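Local coordinates for pentatricopeptide repeat-containing protein 10, chloroplastic (Zea mays, PDB 4M59) that binds specific single-stranded intergenic RNAs of the chloroplast atpH and psaJ regions and blocks exonucleases from degrading the bound transcripts, at residues P315-L324 with M343-T354; G328-L337 with V361-Y370. The protein carries 4 engineered substitutions. All blocks are in the same frame, centred on the assembly; numbering follows the deposited sequence.

Contact 1: P315-L324 with M343-T354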
# COMPACT_ATOMS: atom_id res chain seq x y z
N PRO A 315 -23.09 16.08 13.46
CA PRO A 315 -21.97 16.10 12.50
C PRO A 315 -22.29 16.88 11.22
O PRO A 315 -23.43 16.85 10.76
CB PRO A 315 -21.76 14.63 12.18
CG PRO A 315 -23.10 14.00 12.38
CD PRO A 315 -23.72 14.75 13.53
N ASN A 316 -21.30 17.56 10.66
CA ASN A 316 -21.48 18.29 9.41
C ASN A 316 -21.05 17.46 8.21
O ASN A 316 -21.02 16.23 8.27
CB ASN A 316 -20.72 19.61 9.44
CG ASN A 316 -19.32 19.46 9.99
OD1 ASN A 316 -18.89 18.36 10.35
ND2 ASN A 316 -18.58 20.56 10.04
N VAL A 317 -20.72 18.13 7.11
CA VAL A 317 -20.35 17.44 5.89
C VAL A 317 -18.94 16.92 5.96
O VAL A 317 -18.63 15.89 5.39
CB VAL A 317 -20.44 18.36 4.70
CG1 VAL A 317 -20.57 17.55 3.46
CG2 VAL A 317 -21.62 19.25 4.84
N ASN A 318 -18.07 17.64 6.65
CA ASN A 318 -16.69 17.24 6.77
C ASN A 318 -16.59 16.00 7.60
O ASN A 318 -15.79 15.12 7.32
CB ASN A 318 -15.89 18.33 7.43
CG ASN A 318 -16.16 19.67 6.84
OD1 ASN A 318 -16.73 19.78 5.76
ND2 ASN A 318 -15.74 20.72 7.53
N THR A 319 -17.42 15.93 8.63
CA THR A 319 -17.47 14.77 9.49
C THR A 319 -18.02 13.56 8.73
O THR A 319 -17.51 12.47 8.83
CB THR A 319 -18.36 15.04 10.69
OG1 THR A 319 -18.00 16.30 11.26
CG2 THR A 319 -18.19 13.97 11.71
N TYR A 320 -19.07 13.79 7.96
CA TYR A 320 -19.68 12.73 7.18
C TYR A 320 -18.76 12.21 6.10
O TYR A 320 -18.64 11.01 5.93
CB TYR A 320 -20.99 13.21 6.57
CG TYR A 320 -22.22 12.94 7.41
CD1 TYR A 320 -22.70 11.66 7.56
CD2 TYR A 320 -22.93 13.96 8.01
CE1 TYR A 320 -23.82 11.40 8.30
CE2 TYR A 320 -24.04 13.70 8.75
CZ TYR A 320 -24.48 12.42 8.89
OH TYR A 320 -25.60 12.15 9.62
N ASN A 321 -18.11 13.10 5.35
CA ASN A 321 -17.19 12.67 4.31
C ASN A 321 -16.09 11.82 4.88
O ASN A 321 -15.62 10.89 4.26
CB ASN A 321 -16.52 13.86 3.64
CG ASN A 321 -17.49 14.82 3.07
OD1 ASN A 321 -17.19 15.98 2.89
ND2 ASN A 321 -18.67 14.33 2.76
N LEU A 322 -15.68 12.19 6.08
CA LEU A 322 -14.66 11.47 6.79
C LEU A 322 -15.11 10.05 6.97
O LEU A 322 -14.36 9.12 6.70
CB LEU A 322 -14.46 12.15 8.14
CG LEU A 322 -13.41 11.69 9.13
CD1 LEU A 322 -12.85 12.90 9.78
CD2 LEU A 322 -14.00 10.79 10.20
N VAL A 323 -16.35 9.88 7.39
CA VAL A 323 -16.90 8.56 7.65
C VAL A 323 -17.10 7.79 6.37
O VAL A 323 -16.85 6.60 6.30
CB VAL A 323 -18.23 8.67 8.37
CG1 VAL A 323 -18.74 7.31 8.73
CG2 VAL A 323 -18.09 9.50 9.60
N LEU A 324 -17.55 8.48 5.34
CA LEU A 324 -17.77 7.87 4.05
C LEU A 324 -16.47 7.35 3.47
O LEU A 324 -16.43 6.25 2.93
CB LEU A 324 -18.40 8.88 3.09
CG LEU A 324 -19.83 9.27 3.45
CD1 LEU A 324 -20.28 10.43 2.65
CD2 LEU A 324 -20.74 8.12 3.23
N MET A 343 -27.76 12.09 5.57
CA MET A 343 -27.18 13.40 5.43
C MET A 343 -28.23 14.34 4.97
O MET A 343 -28.65 15.17 5.71
CB MET A 343 -26.05 13.43 4.42
CG MET A 343 -24.87 12.67 4.82
SD MET A 343 -23.64 12.56 3.57
CE MET A 343 -23.40 14.24 3.30
N SER A 344 -28.71 14.16 3.76
CA SER A 344 -29.64 15.10 3.14
C SER A 344 -31.01 15.14 3.78
O SER A 344 -31.86 15.95 3.45
CB SER A 344 -29.80 14.81 1.67
OG SER A 344 -30.22 13.49 1.46
N ARG A 345 -31.22 14.23 4.69
CA ARG A 345 -32.49 14.19 5.39
C ARG A 345 -32.38 14.91 6.71
O ARG A 345 -33.34 15.51 7.17
CB ARG A 345 -32.93 12.76 5.61
CG ARG A 345 -34.33 12.64 6.09
CD ARG A 345 -34.79 11.21 6.11
NE ARG A 345 -34.00 10.42 7.05
CZ ARG A 345 -33.20 9.43 6.69
NH1 ARG A 345 -33.08 9.11 5.41
NH2 ARG A 345 -32.52 8.76 7.61
N SER A 346 -31.20 14.84 7.32
CA SER A 346 -30.97 15.46 8.61
C SER A 346 -30.48 16.86 8.40
O SER A 346 -30.32 17.61 9.35
CB SER A 346 -29.92 14.69 9.39
OG SER A 346 -28.64 15.09 8.97
N GLY A 347 -30.22 17.21 7.16
CA GLY A 347 -29.87 18.57 6.84
C GLY A 347 -28.54 18.73 6.17
O GLY A 347 -28.31 19.72 5.47
N CYS A 348 -27.64 17.78 6.37
CA CYS A 348 -26.29 17.90 5.84
C CYS A 348 -26.27 17.67 4.36
O CYS A 348 -26.39 16.55 3.89
CB CYS A 348 -25.35 16.93 6.54
SG CYS A 348 -25.06 17.33 8.25
N THR A 349 -26.11 18.75 3.61
CA THR A 349 -26.10 18.67 2.17
C THR A 349 -24.71 18.45 1.66
O THR A 349 -23.79 19.17 2.02
CB THR A 349 -26.67 19.93 1.57
OG1 THR A 349 -26.20 21.05 2.31
CG2 THR A 349 -28.16 19.90 1.66
N PRO A 350 -24.54 17.43 0.83
CA PRO A 350 -23.28 16.99 0.27
C PRO A 350 -22.57 18.07 -0.48
O PRO A 350 -23.18 19.04 -0.91
CB PRO A 350 -23.71 15.91 -0.70
CG PRO A 350 -24.91 15.38 -0.14
CD PRO A 350 -25.63 16.54 0.42
N ASN A 351 -21.28 17.90 -0.65
CA ASN A 351 -20.48 18.82 -1.40
C ASN A 351 -19.71 18.05 -2.44
O ASN A 351 -19.87 16.86 -2.56
CB ASN A 351 -19.54 19.58 -0.49
CG ASN A 351 -18.87 18.70 0.53
OD1 ASN A 351 -18.27 19.18 1.48
ND2 ASN A 351 -18.98 17.40 0.34
N ARG A 352 -18.87 18.76 -3.20
CA ARG A 352 -18.09 18.15 -4.26
C ARG A 352 -17.13 17.10 -3.71
O ARG A 352 -16.60 16.26 -4.44
CB ARG A 352 -17.29 19.21 -5.03
CG ARG A 352 -18.07 20.49 -5.29
CD ARG A 352 -17.56 21.64 -4.43
NE ARG A 352 -16.86 22.65 -5.21
CZ ARG A 352 -16.58 23.87 -4.77
NH1 ARG A 352 -16.93 24.24 -3.55
NH2 ARG A 352 -15.94 24.73 -5.55
N VAL A 353 -16.92 17.15 -2.40
CA VAL A 353 -16.02 16.26 -1.72
C VAL A 353 -16.77 15.02 -1.33
O VAL A 353 -16.24 13.93 -1.36
CB VAL A 353 -15.51 16.90 -0.45
CG1 VAL A 353 -14.45 16.04 0.17
CG2 VAL A 353 -14.96 18.27 -0.75
N THR A 354 -18.02 15.22 -0.95
CA THR A 354 -18.90 14.14 -0.60
C THR A 354 -19.07 13.22 -1.77
O THR A 354 -18.88 12.03 -1.65
CB THR A 354 -20.24 14.67 -0.16
OG1 THR A 354 -20.06 15.44 1.03
CG2 THR A 354 -21.16 13.54 0.14
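From helix 333-346 the Met-343 side chain sets out with CG beside the backbone N (chi1 -67°) and bends at chi3 (57°), so that CG sits over the Tyr-320 ring while the methyl end curls toward Val-317. The contact closes the helical hairpin of one predicted pentatricopeptide repeat of the superhelical solenoid and joins it to the first helix of the next: helix 317-328 meets the end of helix 333-346 and, across the turn 347-351, the start of helix 352-359. Met-343 CG lies 3.7 Å from the centroid of the Tyr-320 ring and only 12° off its normal, a CH-pi contact over the face. Its sulfur, oblique to the same ring, adds a Met-aromatic contact, with SD 4.6 Å from the Tyr-320 centroid. Cys-348 comes to the edge instead, its SG 3.8 Å from Tyr-320 CE2. Outside the two segments Phe-305 meets the ring edge-to-face. With an alanine here, Met-343 CG and Cys-348 SG would probably lose the surface that they share, and a gap would open between the two helices of the hairpin. Next to the ring, Val-317 divides its methyls: CG1 sits among Pro-350, Asn-351 and Thr-354, with Met-343 CE at its margin, and CG2 rests 3.6 Å from Thr-349 O. One helical turn along, the Asn-321 amide reaches Thr-354 OG1, although this bond is too short in the model to be judged firmly. Helix 317-328 starts at Asn-316, whose OD1 caps it weakly through Thr-319 N; Asn-318 nearby makes a weak hydrogen bond to Ser-592 of the second subunit. At the far end of the contact Leu-324 bridges both partners, its CD1 standing 4.1 Å from Met-343 SD and equally far from Thr-354 CG2.

Contact 2: G328-L337 with V361-Y370; sequences GKKSRFTVML and VSGKRGMEDY. Engineered in segment 361-370: Ser-362 (natural residue Cys). With nucleotides of chain C.
The rings of Phe-333 and Tyr-370 form an offset stack, with centroids 4.6 Å apart and planes inclined at 28°. In the pentatricopeptide solenoid this pair ties helix 333-346 to helix 367-380, which belong to successive predicted repeats. Phe-333 CD1 hangs over the centre of the Tyr-370 ring, and the phenyl group has Ser-331 O above its opposite face. Its rim is lined too: Val-361 CG2 is in the ring plane, 3.3 Å from Phe-333 CE1, and Arg-365 O approaches in plane as well, 3.7 Å from Phe-333 CE2. Phe-333 therefore plugs the loop 361-366 as a flat wedge, touched on both faces and along its edge. Tyr-370 holds CG anti to the backbone N (chi1 164°), which swings its ring across the first turn of helix 333-346. There the Met-336 side chain runs at about a right angle to that of Tyr-370, with SD in an oblique Met-aromatic contact and CE 3.2 Å from Tyr-370 OH, while Leu-337 CG leans on CD1. The phenol hydroxyl itself is hydrogen-bonded to the backbone O of Met-358.

The loop that wraps Phe-333 also faces the RNA. Lys-364 CA lies 3.6 Å from C4 of the U8 base, and Gly-363 passes so close to U8 O2' that its exact placement is doubtful; Arg-365 makes a salt bridge to a phosphate of the RNA. The Lys-364 chain bends at chi2 and chi3 to lay CE beside Ser-331 OG. Close by, the segments join through the engineered Ser-362, whose OG donates to Gly-328 O at 2.6 Å. That carbonyl oxygen is gripped twice, because Ser-331 N, in the Schellman motif that ends helix 317-328, reaches it from the opposite face of the carbonyl plane.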
# COMPACT_ATOMS: atom_id res chain seq x y z
N GLY A 328 -15.39 3.83 2.22
CA GLY A 328 -15.04 3.74 0.83
C GLY A 328 -14.09 2.62 0.58
O GLY A 328 -14.32 1.76 -0.26
N LYS A 329 -13.07 2.59 1.40
CA LYS A 329 -12.02 1.64 1.25
C LYS A 329 -12.49 0.27 1.51
O LYS A 329 -11.83 -0.68 1.18
CB LYS A 329 -10.93 1.97 2.22
CG LYS A 329 -10.19 3.16 1.83
CD LYS A 329 -9.87 4.00 3.02
CE LYS A 329 -8.97 5.12 2.63
NZ LYS A 329 -9.15 5.57 1.24
N LYS A 330 -13.64 0.15 2.16
CA LYS A 330 -14.25 -1.15 2.42
C LYS A 330 -15.36 -1.36 1.41
O LYS A 330 -15.96 -2.43 1.34
CB LYS A 330 -14.81 -1.20 3.84
CG LYS A 330 -13.89 -1.87 4.85
CD LYS A 330 -12.44 -1.50 4.60
CE LYS A 330 -11.50 -2.58 5.11
NZ LYS A 330 -11.23 -2.44 6.56
N SER A 331 -15.62 -0.32 0.63
CA SER A 331 -16.63 -0.37 -0.41
C SER A 331 -17.95 -0.82 0.13
O SER A 331 -18.63 -1.63 -0.47
CB SER A 331 -16.20 -1.31 -1.52
OG SER A 331 -16.32 -2.65 -1.08
N ARG A 332 -18.32 -0.30 1.28
CA ARG A 332 -19.58 -0.69 1.89
C ARG A 332 -20.70 0.11 1.30
O ARG A 332 -21.24 1.01 1.93
CB ARG A 332 -19.50 -0.55 3.42
CG ARG A 332 -18.79 -1.72 4.10
CD ARG A 332 -18.03 -1.32 5.34
NE ARG A 332 -18.83 -1.36 6.56
CZ ARG A 332 -18.68 -2.25 7.53
NH1 ARG A 332 -19.46 -2.20 8.60
NH2 ARG A 332 -17.76 -3.19 7.42
N PHE A 333 -21.05 -0.21 0.06
CA PHE A 333 -22.02 0.55 -0.72
C PHE A 333 -23.32 0.89 -0.00
O PHE A 333 -23.66 2.06 0.16
CB PHE A 333 -22.32 -0.18 -2.03
CG PHE A 333 -21.10 -0.56 -2.81
CD1 PHE A 333 -19.97 0.24 -2.78
CD2 PHE A 333 -21.08 -1.71 -3.58
CE1 PHE A 333 -18.84 -0.11 -3.49
CE2 PHE A 333 -19.95 -2.06 -4.30
CZ PHE A 333 -18.83 -1.26 -4.25
N THR A 334 -24.07 -0.13 0.41
CA THR A 334 -25.40 0.09 0.94
C THR A 334 -25.43 1.05 2.11
O THR A 334 -26.29 1.91 2.19
CB THR A 334 -26.02 -1.22 1.35
OG1 THR A 334 -26.07 -2.08 0.21
CG2 THR A 334 -27.42 -1.00 1.83
N VAL A 335 -24.48 0.90 3.02
CA VAL A 335 -24.38 1.77 4.18
C VAL A 335 -23.92 3.17 3.78
O VAL A 335 -24.35 4.16 4.35
CB VAL A 335 -23.43 1.17 5.23
CG1 VAL A 335 -22.78 2.24 6.04
CG2 VAL A 335 -24.19 0.23 6.13
N MET A 336 -23.04 3.24 2.79
CA MET A 336 -22.64 4.52 2.26
C MET A 336 -23.85 5.27 1.75
O MET A 336 -24.00 6.46 1.96
CB MET A 336 -21.61 4.33 1.16
CG MET A 336 -20.28 3.83 1.65
SD MET A 336 -19.11 3.45 0.37
CE MET A 336 -18.54 5.07 -0.03
N LEU A 337 -24.74 4.56 1.08
CA LEU A 337 -25.93 5.17 0.53
C LEU A 337 -26.93 5.58 1.59
O LEU A 337 -27.52 6.64 1.50
CB LEU A 337 -26.60 4.23 -0.46
CG LEU A 337 -25.86 4.04 -1.76
CD1 LEU A 337 -26.59 3.07 -2.60
CD2 LEU A 337 -25.78 5.35 -2.45
N VAL A 361 -14.67 4.89 -4.59
CA VAL A 361 -14.84 3.61 -3.92
C VAL A 361 -13.97 2.51 -4.51
O VAL A 361 -13.52 2.60 -5.66
CB VAL A 361 -16.31 3.17 -3.93
CG1 VAL A 361 -16.71 2.64 -5.30
CG2 VAL A 361 -16.56 2.12 -2.86
N SER A 362 -13.72 1.48 -3.72
CA SER A 362 -12.89 0.36 -4.13
C SER A 362 -13.67 -0.60 -5.03
O SER A 362 -14.75 -1.06 -4.68
CB SER A 362 -12.36 -0.38 -2.91
OG SER A 362 -12.64 0.34 -1.73
N GLY A 363 -13.10 -0.89 -6.20
CA GLY A 363 -13.72 -1.80 -7.14
C GLY A 363 -14.25 -3.04 -6.46
O GLY A 363 -13.68 -3.51 -5.47
N LYS A 364 -15.35 -3.58 -6.98
CA LYS A 364 -15.96 -4.77 -6.40
C LYS A 364 -17.21 -5.18 -7.17
O LYS A 364 -17.48 -4.66 -8.26
CB LYS A 364 -16.31 -4.52 -4.93
CG LYS A 364 -16.65 -5.78 -4.15
CD LYS A 364 -17.74 -5.51 -3.13
CE LYS A 364 -17.18 -5.50 -1.72
NZ LYS A 364 -18.23 -5.82 -0.71
N ARG A 365 -17.97 -6.11 -6.61
CA ARG A 365 -19.18 -6.61 -7.24
C ARG A 365 -20.38 -5.72 -6.91
O ARG A 365 -20.59 -5.36 -5.76
CB ARG A 365 -19.46 -8.04 -6.79
CG ARG A 365 -20.27 -8.86 -7.79
CD ARG A 365 -21.25 -9.77 -7.08
NE ARG A 365 -20.82 -11.16 -7.09
CZ ARG A 365 -21.49 -12.15 -7.66
NH1 ARG A 365 -22.64 -11.90 -8.27
NH2 ARG A 365 -21.02 -13.39 -7.61
N GLY A 366 -21.15 -5.38 -7.94
CA GLY A 366 -22.33 -4.56 -7.76
C GLY A 366 -22.01 -3.08 -7.62
O GLY A 366 -22.83 -2.30 -7.13
N MET A 367 -20.81 -2.70 -8.04
CA MET A 367 -20.37 -1.31 -7.94
C MET A 367 -21.05 -0.43 -8.99
O MET A 367 -21.28 0.75 -8.76
CB MET A 367 -18.85 -1.22 -8.09
CG MET A 367 -18.33 0.18 -8.35
SD MET A 367 -16.54 0.29 -8.33
CE MET A 367 -16.30 1.99 -8.85
N GLU A 368 -21.37 -1.02 -10.14
CA GLU A 368 -21.98 -0.28 -11.23
C GLU A 368 -23.32 0.33 -10.83
O GLU A 368 -23.63 1.46 -11.21
CB GLU A 368 -22.16 -1.18 -12.45
CG GLU A 368 -23.04 -0.57 -13.53
CD GLU A 368 -23.29 -1.52 -14.68
OE1 GLU A 368 -24.08 -1.18 -15.58
OE2 GLU A 368 -22.69 -2.62 -14.69
N ASP A 369 -24.11 -0.41 -10.06
CA ASP A 369 -25.41 0.05 -9.65
C ASP A 369 -25.26 1.10 -8.59
O ASP A 369 -26.06 2.01 -8.48
CB ASP A 369 -26.22 -1.10 -9.11
CG ASP A 369 -27.64 -0.74 -8.89
OD1 ASP A 369 -28.20 -0.03 -9.73
OD2 ASP A 369 -28.20 -1.17 -7.87
N TYR A 370 -24.21 0.97 -7.80
CA TYR A 370 -23.92 1.93 -6.77
C TYR A 370 -23.65 3.27 -7.39
O TYR A 370 -24.29 4.25 -7.05
CB TYR A 370 -22.72 1.45 -5.98
CG TYR A 370 -22.05 2.49 -5.11
CD1 TYR A 370 -22.52 2.80 -3.86
CD2 TYR A 370 -20.90 3.11 -5.54
CE1 TYR A 370 -21.89 3.72 -3.09
CE2 TYR A 370 -20.28 4.02 -4.77
CZ TYR A 370 -20.77 4.33 -3.55
OH TYR A 370 -20.11 5.25 -2.81
P U C 8 -7.10 -4.77 -4.51
OP1 U C 8 -5.84 -4.01 -4.72
OP2 U C 8 -7.92 -4.50 -3.30
O5' U C 8 -8.01 -4.59 -5.80
C5' U C 8 -7.42 -4.61 -7.12
C4' U C 8 -8.31 -3.86 -8.09
O4' U C 8 -9.37 -4.74 -8.54
C3' U C 8 -8.98 -2.61 -7.54
O3' U C 8 -8.92 -1.54 -8.48
C2' U C 8 -10.40 -3.06 -7.24
O2' U C 8 -11.35 -2.02 -7.39
C1' U C 8 -10.62 -4.13 -8.31
N1 U C 8 -11.56 -5.18 -7.88
C2 U C 8 -12.51 -5.60 -8.79
O2 U C 8 -12.60 -5.14 -9.92
N3 U C 8 -13.36 -6.58 -8.33
C4 U C 8 -13.35 -7.17 -7.08
O4 U C 8 -14.18 -8.04 -6.81
C5 U C 8 -12.33 -6.68 -6.20
C6 U C 8 -11.50 -5.72 -6.62

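How the contacts relate
Both contacts are partly buried and share helix 333-346, using its end in contact 1 and its start in contact 2; their centres lie about 17 Å apart. They meet where Leu-324 O packs against Met-336 CE. Contact 1 closes one hairpin and reaches the first helix of the next, with sulfur around one aromatic ring and an amide beside a threonine; its nearest atom is about 14 Å from the nucleic acid. Contact 2 lies nearer the chain centre and joins neighbouring hairpins by an aromatic pair; its loop carries the basic and glycine residues that face the RNA. Each also touches the second subunit, contact 1 mainly through polar residues and contact 2 partly through charged ones.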